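Local coordinates for type IV pilus assembly protein PilF (Thermus thermophilus HB8, PDB 5OIU) that binds ATP and probably hydrolyses it as a hexameric AAA+ motor that powers assembly of type IV pili, at residues E30-Q33 against N34-Q37; I61-V64 against K65-G69; L301-A304 against E305-G308. All coordinates share one frame; numbering follows the deposited sequence.

Contact 1 (E30-Q33 against N34-Q37); sequences EPRQ and NDVQ
Arg32 reaches back along its hairpin and lays its side chain beside that of Gln37. Its CB starts next to the turn, 3.6 Å from Asp35 OD1 and nearer still to the Asp35 carbonyl oxygen. With CG anti to the carbonyl carbon (chi1 -80°) and the chain extended as far as NE, CD and NE travel toward Gln37 CB. The guanidinium then lies over that methylene, which sits 3.3 Å above its plane at the centre of one face. NH2 gives a weak hydrogen bond to Gln37 OE1, 3.0 Å and strongly bent. NH1 turns the other way and meets Glu30 OE2 at the guanidinium edge, a long salt bridge of 3.5 Å, while Glu30 OE1 pairs with Lys106 and Arg39 and accepts from Asn188 of the second subunit. Gln37 is bent at chi2, which swings its amide to the NH2 end, the two planes 70° apart. Cutting Arg32 back to an alanine is likely to leave the Gln37 methylene without its flat cover and Glu30 OE2 without this charged partner.

On the other face of the sheet Pro31 CB meets Val36 CG2 at 4.3 Å, and both side chains also touch Leu57 of helix 57-67. The backbones hold the register: Glu30 and Gln37 form an antiparallel hydrogen-bonded pair, N to O 2.9 Å in each direction, and Pro31 and Val36 the non-hydrogen-bonded pair after it. Arg32 N closes the end with a 2.7 Å bond to Asp35 O, beyond which Gln33 and Asn34 make the exposed turn. The whole is a tight beta hairpin, joining strands 26-31 and 36-42 of the antiparallel six-stranded sheet in the N-terminal part of this secretion-type ATPase.

Contact 2 (I61-V64 against K65-G69); sequences ISVV and KIMGG
Ile61, Ser62, Val63 and Val64 offer their carbonyl oxygens in turn to the amides of Lys65, Ile66, Met67 and Gly68, the i to i+4 pattern of the last turns of an alpha-helix. The helix, 57-67, ends in a Schellman motif: Gly69 takes a positive phi of 63°, and its N bonds back to Ile66 O at 3.1 Å, one of the two bonds that close the motif. A positive phi suits glycine, which has no CB to hinder it. The Ile66 N to Ser62 O bond is the straightest of the four i to i+4 bonds, 171° at the hydrogen; the last of them, Gly68 N to Val64 O, is 3.2 Å long.

Lys65 carries the longest side chain of the contact. Its CB and CG pass close to the Ile61 carbonyl oxygen, and the chain, extended beyond CG, brings CE to 3.8 Å from Ile61 CG2, the two side chains crossing at a slant. NZ goes on past this turn to a salt bridge with Glu105 and a hydrogen bond to the Asn71 carbonyl, so the aliphatic part lies against the helix while the charge is met beyond it. Ile61 itself packs on Glu105 and Ala107 of strand 104-111. Elsewhere on the helix, Val64 and Met67 both touch Val12 of helix 6-22, and Met67 also reaches Val83 and Tyr85 of strand 79-87; the turn thus joins a helix and the sheet. Ile66, one turn after Ser62, runs its CG1 and CD1 past the Ser62 carbonyl oxygen and leans on Ile72. Met67 CG passes 3.4 Å from Val63 O, and the bend at chi3 (76°) turns the terminal methyl aside, leaving the sulfur to make the side-chain contact: SD lies 4.1 Å from Val63 CG1.

Contact 3 (L301-A304 against E305-G308); sequences LSEA and EIQG
Ser302 and Glu305 grip each other at the start of helix 303-308 in a capping box. Ser302 OG accepts from Glu305 N at 3.0 Å, and Glu305 OE2 answers by accepting from Ser302 N at 3.2 Å. The same hydroxyl also donates to OE2, 2.9 Å away, approaching from above the carboxylate plane, whereas Ser302 N comes nearly in line with the C-O bond. Two donors therefore fix this one oxygen. The serine torsion (chi1 74°) sets OG between its own N and carbonyl carbon, facing the first turn. Glu305, extended beyond CG, folds back over the cap.

Next outward, Leu301 crosses the Glu305 side chain at about a right angle, its CD1 3.3 Å from OE2, and its CD2 meets Ile306 CG1 at 4.1 Å. The backbone carries the helix on: Ile306 N bonds to Ser302 O at 2.9 Å, and Gln307 N to Ala304 O at 3.1 Å.

Behind the cap, Leu301 and Ile306 both pack on Leu296, Ile306 also meets Pro293 and Arg297, and Glu303 forms a salt bridge with Arg297, seating this short surface helix against helix 293-298, with strand 311-314 following in the chain.

From the N terminus, contact 1 closes first, at the turn between strands 26-31 and 36-42. Contact 2 follows at the C-terminal end of helix 57-67, after strand 45-52, and contact 3 comes far later, at the start of helix 303-308. The three lie in series, none nested in another or crossing it. Contacts 1 and 2 are neighbours, their centres 19 Å apart: Leu57, on the helix that carries contact 2, rests on the hairpin of contact 1, tying helix to sheet. Contact 3 is remote, its centre 54 Å from contact 1 and 51 Å from contact 2, which lies on the opposite side of the chain's centre.

Contact 1 (E30-Q33 against N34-Q37)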
ATOM      1  N   GLU C  30     -27.176  22.908  29.216  1.00 42.20           N
ATOM      2  CA  GLU C  30     -27.808  23.033  27.907  1.00 38.73           C
ATOM      3  C   GLU C  30     -28.072  24.485  27.549  1.00 40.94           C
ATOM      4  O   GLU C  30     -28.931  25.123  28.174  1.00 38.25           O
ATOM      5  CB  GLU C  30     -29.131  22.265  27.860  1.00 42.42           C
ATOM      6  CG  GLU C  30     -29.173  20.935  28.602  1.00 40.88           C
ATOM      7  CD  GLU C  30     -30.377  20.095  28.180  1.00 45.80           C
ATOM      8  OE1 GLU C  30     -30.261  18.850  28.131  1.00 39.17           O
ATOM      9  OE2 GLU C  30     -31.449  20.688  27.882  1.00 57.89           O
ATOM     10  N   PRO C  31     -27.440  25.023  26.510  1.00 44.98           N
ATOM     11  CA  PRO C  31     -27.929  26.287  25.941  1.00 51.99           C
ATOM     12  C   PRO C  31     -29.297  26.081  25.296  1.00 42.48           C
ATOM     13  O   PRO C  31     -29.518  25.109  24.576  1.00 43.91           O
ATOM     14  CB  PRO C  31     -26.856  26.646  24.905  1.00 45.25           C
ATOM     15  CG  PRO C  31     -26.337  25.322  24.470  1.00 43.71           C
ATOM     16  CD  PRO C  31     -26.396  24.410  25.676  1.00 36.52           C
ATOM     17  N   ARG C  32     -30.224  26.980  25.594  1.00 51.15           N
ATOM     18  CA  ARG C  32     -31.555  27.004  24.991  1.00 51.20           C
ATOM     19  C   ARG C  32     -31.726  28.317  24.216  1.00 48.66           C
ATOM     20  O   ARG C  32     -30.765  29.057  23.982  1.00 50.52           O
ATOM     21  CB  ARG C  32     -32.636  26.802  26.065  1.00 53.36           C
ATOM     22  CG  ARG C  32     -32.841  25.333  26.468  1.00 56.50           C
ATOM     23  CD  ARG C  32     -33.693  25.150  27.738  1.00 62.16           C
ATOM     24  NE  ARG C  32     -33.573  23.788  28.275  1.00 61.99           N
ATOM     25  CZ  ARG C  32     -34.183  23.346  29.378  1.00 66.22           C
ATOM     26  NH1 ARG C  32     -33.993  22.092  29.791  1.00 53.59           N
ATOM     27  NH2 ARG C  32     -34.973  24.159  30.076  1.00 55.34           N
ATOM     28  N   GLN C  33     -32.959  28.613  23.807  1.00 53.87           N
ATOM     29  CA  GLN C  33     -33.176  29.783  22.956  1.00 58.20           C
ATOM     30  C   GLN C  33     -32.902  31.080  23.709  1.00 58.63           C
ATOM     31  O   GLN C  33     -32.213  31.970  23.194  1.00 56.42           O
ATOM     32  CB  GLN C  33     -34.597  29.773  22.408  1.00 55.90           C
ATOM     33  CG  GLN C  33     -34.868  30.778  21.319  1.00 55.54           C
ATOM     34  CD  GLN C  33     -36.261  30.603  20.758  1.00 64.74           C
ATOM     35  OE1 GLN C  33     -37.223  30.456  21.516  1.00 67.36           O
ATOM     36  NE2 GLN C  33     -36.378  30.581  19.428  1.00 68.37           N
ATOM     37  N   ASN C  34     -33.404  31.192  24.943  1.00 58.44           N
ATOM     38  CA  ASN C  34     -33.293  32.424  25.712  1.00 65.26           C
ATOM     39  C   ASN C  34     -32.525  32.299  27.023  1.00 66.61           C
ATOM     40  O   ASN C  34     -32.319  33.318  27.691  1.00 68.38           O
ATOM     41  CB  ASN C  34     -34.694  32.977  25.968  1.00 63.75           C
ATOM     42  CG  ASN C  34     -35.385  33.312  24.680  1.00 65.87           C
ATOM     43  OD1 ASN C  34     -36.417  32.728  24.334  1.00 68.38           O
ATOM     44  ND2 ASN C  34     -34.776  34.219  23.916  1.00 64.30           N
ATOM     45  N   ASP C  35     -32.060  31.102  27.385  1.00 64.09           N
ATOM     46  CA  ASP C  35     -31.274  30.903  28.593  1.00 56.25           C
ATOM     47  C   ASP C  35     -30.404  29.656  28.434  1.00 54.94           C
ATOM     48  O   ASP C  35     -30.461  28.947  27.426  1.00 53.30           O
ATOM     49  CB  ASP C  35     -32.187  30.784  29.819  1.00 53.20           C
ATOM     50  CG  ASP C  35     -33.162  29.628  29.710  1.00 59.28           C
ATOM     51  OD1 ASP C  35     -33.536  29.262  28.570  1.00 68.44           O
ATOM     52  OD2 ASP C  35     -33.554  29.083  30.764  1.00 58.29           O
ATOM     53  N   VAL C  36     -29.582  29.398  29.443  1.00 50.91           N
ATOM     54  CA  VAL C  36     -28.903  28.119  29.596  1.00 49.40           C
ATOM     55  C   VAL C  36     -29.503  27.446  30.823  1.00 47.77           C
ATOM     56  O   VAL C  36     -29.546  28.039  31.909  1.00 47.69           O
ATOM     57  CB  VAL C  36     -27.383  28.276  29.740  1.00 41.45           C
ATOM     58  CG1 VAL C  36     -26.774  26.941  29.981  1.00 41.00           C
ATOM     59  CG2 VAL C  36     -26.789  28.906  28.504  1.00 46.16           C
ATOM     60  N   GLN C  37     -29.996  26.228  30.644  1.00 40.81           N
ATOM     61  CA  GLN C  37     -30.542  25.449  31.737  1.00 45.25           C
ATOM     62  C   GLN C  37     -29.508  24.428  32.187  1.00 43.95           C
ATOM     63  O   GLN C  37     -28.805  23.831  31.365  1.00 38.43           O
ATOM     64  CB  GLN C  37     -31.846  24.751  31.332  1.00 43.71           C
ATOM     65  CG  GLN C  37     -32.232  23.570  32.239  1.00 52.17           C
ATOM     66  CD  GLN C  37     -33.265  23.927  33.312  1.00 56.61           C
ATOM     67  OE1 GLN C  37     -34.452  24.089  33.012  1.00 60.62           O
ATOM     68  NE2 GLN C  37     -32.812  24.046  34.567  1.00 50.24           N
TER

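Contact 2 (I61-V64 against K65-G69)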
ATOM      1  N   ILE C  61     -18.550  27.127  29.666  1.00 50.04           N
ATOM      2  CA  ILE C  61     -17.958  26.100  28.811  1.00 46.13           C
ATOM      3  C   ILE C  61     -16.439  26.202  28.808  1.00 46.27           C
ATOM      4  O   ILE C  61     -15.741  25.202  28.625  1.00 49.79           O
ATOM      5  CB  ILE C  61     -18.560  26.206  27.391  1.00 46.50           C
ATOM      6  CG1 ILE C  61     -19.980  25.662  27.399  1.00 46.48           C
ATOM      7  CG2 ILE C  61     -17.740  25.448  26.338  1.00 42.24           C
ATOM      8  CD1 ILE C  61     -20.035  24.161  27.409  1.00 44.02           C
ATOM      9  N   SER C  62     -15.897  27.397  29.018  1.00 51.30           N
ATOM     10  CA  SER C  62     -14.446  27.531  29.042  1.00 52.88           C
ATOM     11  C   SER C  62     -13.863  26.900  30.299  1.00 51.01           C
ATOM     12  O   SER C  62     -12.879  26.157  30.232  1.00 47.96           O
ATOM     13  CB  SER C  62     -14.052  29.001  28.935  1.00 57.12           C
ATOM     14  OG  SER C  62     -12.775  29.130  28.331  1.00 68.26           O
ATOM     15  N   VAL C  63     -14.467  27.181  31.459  1.00 53.49           N
ATOM     16  CA  VAL C  63     -13.997  26.585  32.709  1.00 54.34           C
ATOM     17  C   VAL C  63     -14.048  25.070  32.619  1.00 51.92           C
ATOM     18  O   VAL C  63     -13.107  24.362  33.001  1.00 52.93           O
ATOM     19  CB  VAL C  63     -14.833  27.089  33.898  1.00 53.11           C
ATOM     20  CG1 VAL C  63     -14.384  26.418  35.162  1.00 47.46           C
ATOM     21  CG2 VAL C  63     -14.714  28.592  34.019  1.00 59.31           C
ATOM     22  N   VAL C  64     -15.156  24.558  32.099  1.00 49.53           N
ATOM     23  CA  VAL C  64     -15.357  23.124  32.001  1.00 51.03           C
ATOM     24  C   VAL C  64     -14.382  22.507  30.997  1.00 50.72           C
ATOM     25  O   VAL C  64     -13.841  21.414  31.222  1.00 42.33           O
ATOM     26  CB  VAL C  64     -16.830  22.876  31.644  1.00 46.96           C
ATOM     27  CG1 VAL C  64     -17.042  21.486  31.217  1.00 44.55           C
ATOM     28  CG2 VAL C  64     -17.687  23.201  32.838  1.00 46.38           C
ATOM     29  N   LYS C  65     -14.115  23.214  29.891  1.00 50.90           N
ATOM     30  CA  LYS C  65     -13.178  22.711  28.889  1.00 46.23           C
ATOM     31  C   LYS C  65     -11.765  22.664  29.440  1.00 48.97           C
ATOM     32  O   LYS C  65     -11.057  21.665  29.261  1.00 52.00           O
ATOM     33  CB  LYS C  65     -13.218  23.568  27.623  1.00 48.96           C
ATOM     34  CG  LYS C  65     -14.122  23.035  26.548  1.00 46.82           C
ATOM     35  CD  LYS C  65     -13.981  23.837  25.290  1.00 50.49           C
ATOM     36  CE  LYS C  65     -15.131  23.577  24.349  1.00 48.33           C
ATOM     37  NZ  LYS C  65     -14.798  24.089  22.994  1.00 50.98           N
ATOM     38  N   ILE C  66     -11.330  23.740  30.107  1.00 50.82           N
ATOM     39  CA  ILE C  66      -9.985  23.754  30.671  1.00 50.89           C
ATOM     40  C   ILE C  66      -9.839  22.659  31.715  1.00 48.03           C
ATOM     41  O   ILE C  66      -8.792  22.009  31.807  1.00 49.18           O
ATOM     42  CB  ILE C  66      -9.653  25.138  31.256  1.00 51.34           C
ATOM     43  CG1 ILE C  66      -9.268  26.096  30.143  1.00 48.34           C
ATOM     44  CG2 ILE C  66      -8.482  25.042  32.216  1.00 44.06           C
ATOM     45  CD1 ILE C  66      -9.469  27.521  30.526  1.00 60.33           C
ATOM     46  N   MET C  67     -10.891  22.430  32.510  1.00 47.16           N
ATOM     47  CA  MET C  67     -10.855  21.361  33.504  1.00 46.09           C
ATOM     48  C   MET C  67     -10.630  20.001  32.861  1.00 50.41           C
ATOM     49  O   MET C  67      -9.985  19.129  33.456  1.00 48.85           O
ATOM     50  CB  MET C  67     -12.154  21.337  34.307  1.00 45.57           C
ATOM     51  CG  MET C  67     -12.174  22.259  35.517  1.00 50.99           C
ATOM     52  SD  MET C  67     -13.837  22.480  36.184  1.00 55.29           S
ATOM     53  CE  MET C  67     -14.042  20.927  37.020  1.00 48.96           C
ATOM     54  N   GLY C  68     -11.156  19.793  31.658  1.00 46.39           N
ATOM     55  CA  GLY C  68     -10.986  18.520  31.003  1.00 47.17           C
ATOM     56  C   GLY C  68      -9.872  18.482  29.993  1.00 51.41           C
ATOM     57  O   GLY C  68      -9.722  17.465  29.305  1.00 48.62           O
ATOM     58  N   GLY C  69      -9.093  19.558  29.874  1.00 49.91           N
ATOM     59  CA  GLY C  69      -8.047  19.644  28.858  1.00 48.07           C
ATOM     60  C   GLY C  69      -8.557  19.611  27.432  1.00 49.19           C
ATOM     61  O   GLY C  69      -7.973  18.934  26.576  1.00 52.07           O
TER

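Contact 3 (L301-A304 against E305-G308)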
ATOM      1  N   LEU C 301     -22.369 -20.637  19.170  1.00 60.42           N
ATOM      2  CA  LEU C 301     -22.470 -21.572  20.282  1.00 60.76           C
ATOM      3  C   LEU C 301     -22.817 -22.973  19.776  1.00 67.18           C
ATOM      4  O   LEU C 301     -23.654 -23.138  18.881  1.00 67.83           O
ATOM      5  CB  LEU C 301     -23.523 -21.085  21.273  1.00 58.50           C
ATOM      6  CG  LEU C 301     -23.414 -21.610  22.694  1.00 60.90           C
ATOM      7  CD1 LEU C 301     -22.115 -21.143  23.282  1.00 59.82           C
ATOM      8  CD2 LEU C 301     -24.582 -21.128  23.522  1.00 57.61           C
ATOM      9  N   SER C 302     -22.159 -23.979  20.351  1.00 67.27           N
ATOM     10  CA  SER C 302     -22.381 -25.363  19.946  1.00 68.68           C
ATOM     11  C   SER C 302     -23.774 -25.821  20.345  1.00 68.58           C
ATOM     12  O   SER C 302     -24.332 -25.371  21.349  1.00 71.83           O
ATOM     13  CB  SER C 302     -21.353 -26.283  20.595  1.00 69.67           C
ATOM     14  OG  SER C 302     -21.665 -26.460  21.969  1.00 73.37           O
ATOM     15  N   GLU C 303     -24.332 -26.747  19.560  1.00 62.64           N
ATOM     16  CA  GLU C 303     -25.706 -27.159  19.831  1.00 68.19           C
ATOM     17  C   GLU C 303     -25.812 -27.913  21.144  1.00 69.35           C
ATOM     18  O   GLU C 303     -26.858 -27.863  21.805  1.00 70.19           O
ATOM     19  CB  GLU C 303     -26.262 -28.004  18.685  1.00 64.17           C
ATOM     20  CG  GLU C 303     -27.757 -27.807  18.493  1.00 62.79           C
ATOM     21  CD  GLU C 303     -28.070 -26.670  17.533  1.00 72.26           C
ATOM     22  OE1 GLU C 303     -27.133 -26.097  16.926  1.00 69.94           O
ATOM     23  OE2 GLU C 303     -29.261 -26.324  17.403  1.00 82.63           O
ATOM     24  N   ALA C 304     -24.741 -28.607  21.538  1.00 69.64           N
ATOM     25  CA  ALA C 304     -24.663 -29.146  22.891  1.00 71.73           C
ATOM     26  C   ALA C 304     -24.774 -28.028  23.919  1.00 74.88           C
ATOM     27  O   ALA C 304     -25.604 -28.089  24.836  1.00 76.29           O
ATOM     28  CB  ALA C 304     -23.357 -29.925  23.072  1.00 68.59           C
ATOM     29  N   GLU C 305     -23.959 -26.977  23.761  1.00 73.73           N
ATOM     30  CA  GLU C 305     -24.018 -25.841  24.679  1.00 72.73           C
ATOM     31  C   GLU C 305     -25.416 -25.232  24.732  1.00 68.85           C
ATOM     32  O   GLU C 305     -25.892 -24.846  25.807  1.00 70.11           O
ATOM     33  CB  GLU C 305     -22.995 -24.782  24.271  1.00 70.54           C
ATOM     34  CG  GLU C 305     -21.737 -24.750  25.130  1.00 73.93           C
ATOM     35  CD  GLU C 305     -20.514 -24.272  24.348  1.00 80.77           C
ATOM     36  OE1 GLU C 305     -19.425 -24.137  24.960  1.00 77.02           O
ATOM     37  OE2 GLU C 305     -20.643 -24.041  23.118  1.00 72.01           O
ATOM     38  N   ILE C 306     -26.094 -25.145  23.586  1.00 68.60           N
ATOM     39  CA  ILE C 306     -27.403 -24.495  23.556  1.00 71.84           C
ATOM     40  C   ILE C 306     -28.381 -25.214  24.481  1.00 68.38           C
ATOM     41  O   ILE C 306     -29.193 -24.571  25.157  1.00 64.15           O
ATOM     42  CB  ILE C 306     -27.936 -24.414  22.109  1.00 66.98           C
ATOM     43  CG1 ILE C 306     -27.123 -23.402  21.303  1.00 64.71           C
ATOM     44  CG2 ILE C 306     -29.414 -24.029  22.086  1.00 49.48           C
ATOM     45  CD1 ILE C 306     -27.428 -23.413  19.825  1.00 62.22           C
ATOM     46  N   GLN C 307     -28.290 -26.550  24.552  1.00 70.29           N
ATOM     47  CA  GLN C 307     -29.290 -27.343  25.266  1.00 75.53           C
ATOM     48  C   GLN C 307     -29.567 -26.774  26.656  1.00 79.49           C
ATOM     49  O   GLN C 307     -30.725 -26.577  27.046  1.00 78.87           O
ATOM     50  CB  GLN C 307     -28.842 -28.806  25.362  1.00 75.31           C
ATOM     51  CG  GLN C 307     -29.960 -29.847  25.090  1.00 80.78           C
ATOM     52  CD  GLN C 307     -30.655 -30.389  26.360  1.00 89.41           C
ATOM     53  OE1 GLN C 307     -30.002 -30.722  27.361  1.00 92.90           O
ATOM     54  NE2 GLN C 307     -31.985 -30.495  26.309  1.00 79.25           N
ATOM     55  N   GLY C 308     -28.521 -26.457  27.405  1.00 73.57           N
ATOM     56  CA  GLY C 308     -28.778 -25.986  28.747  1.00 74.54           C
ATOM     57  C   GLY C 308     -28.948 -24.489  28.846  1.00 73.59           C
ATOM     58  O   GLY C 308     -29.584 -23.993  29.785  1.00 70.05           O
TER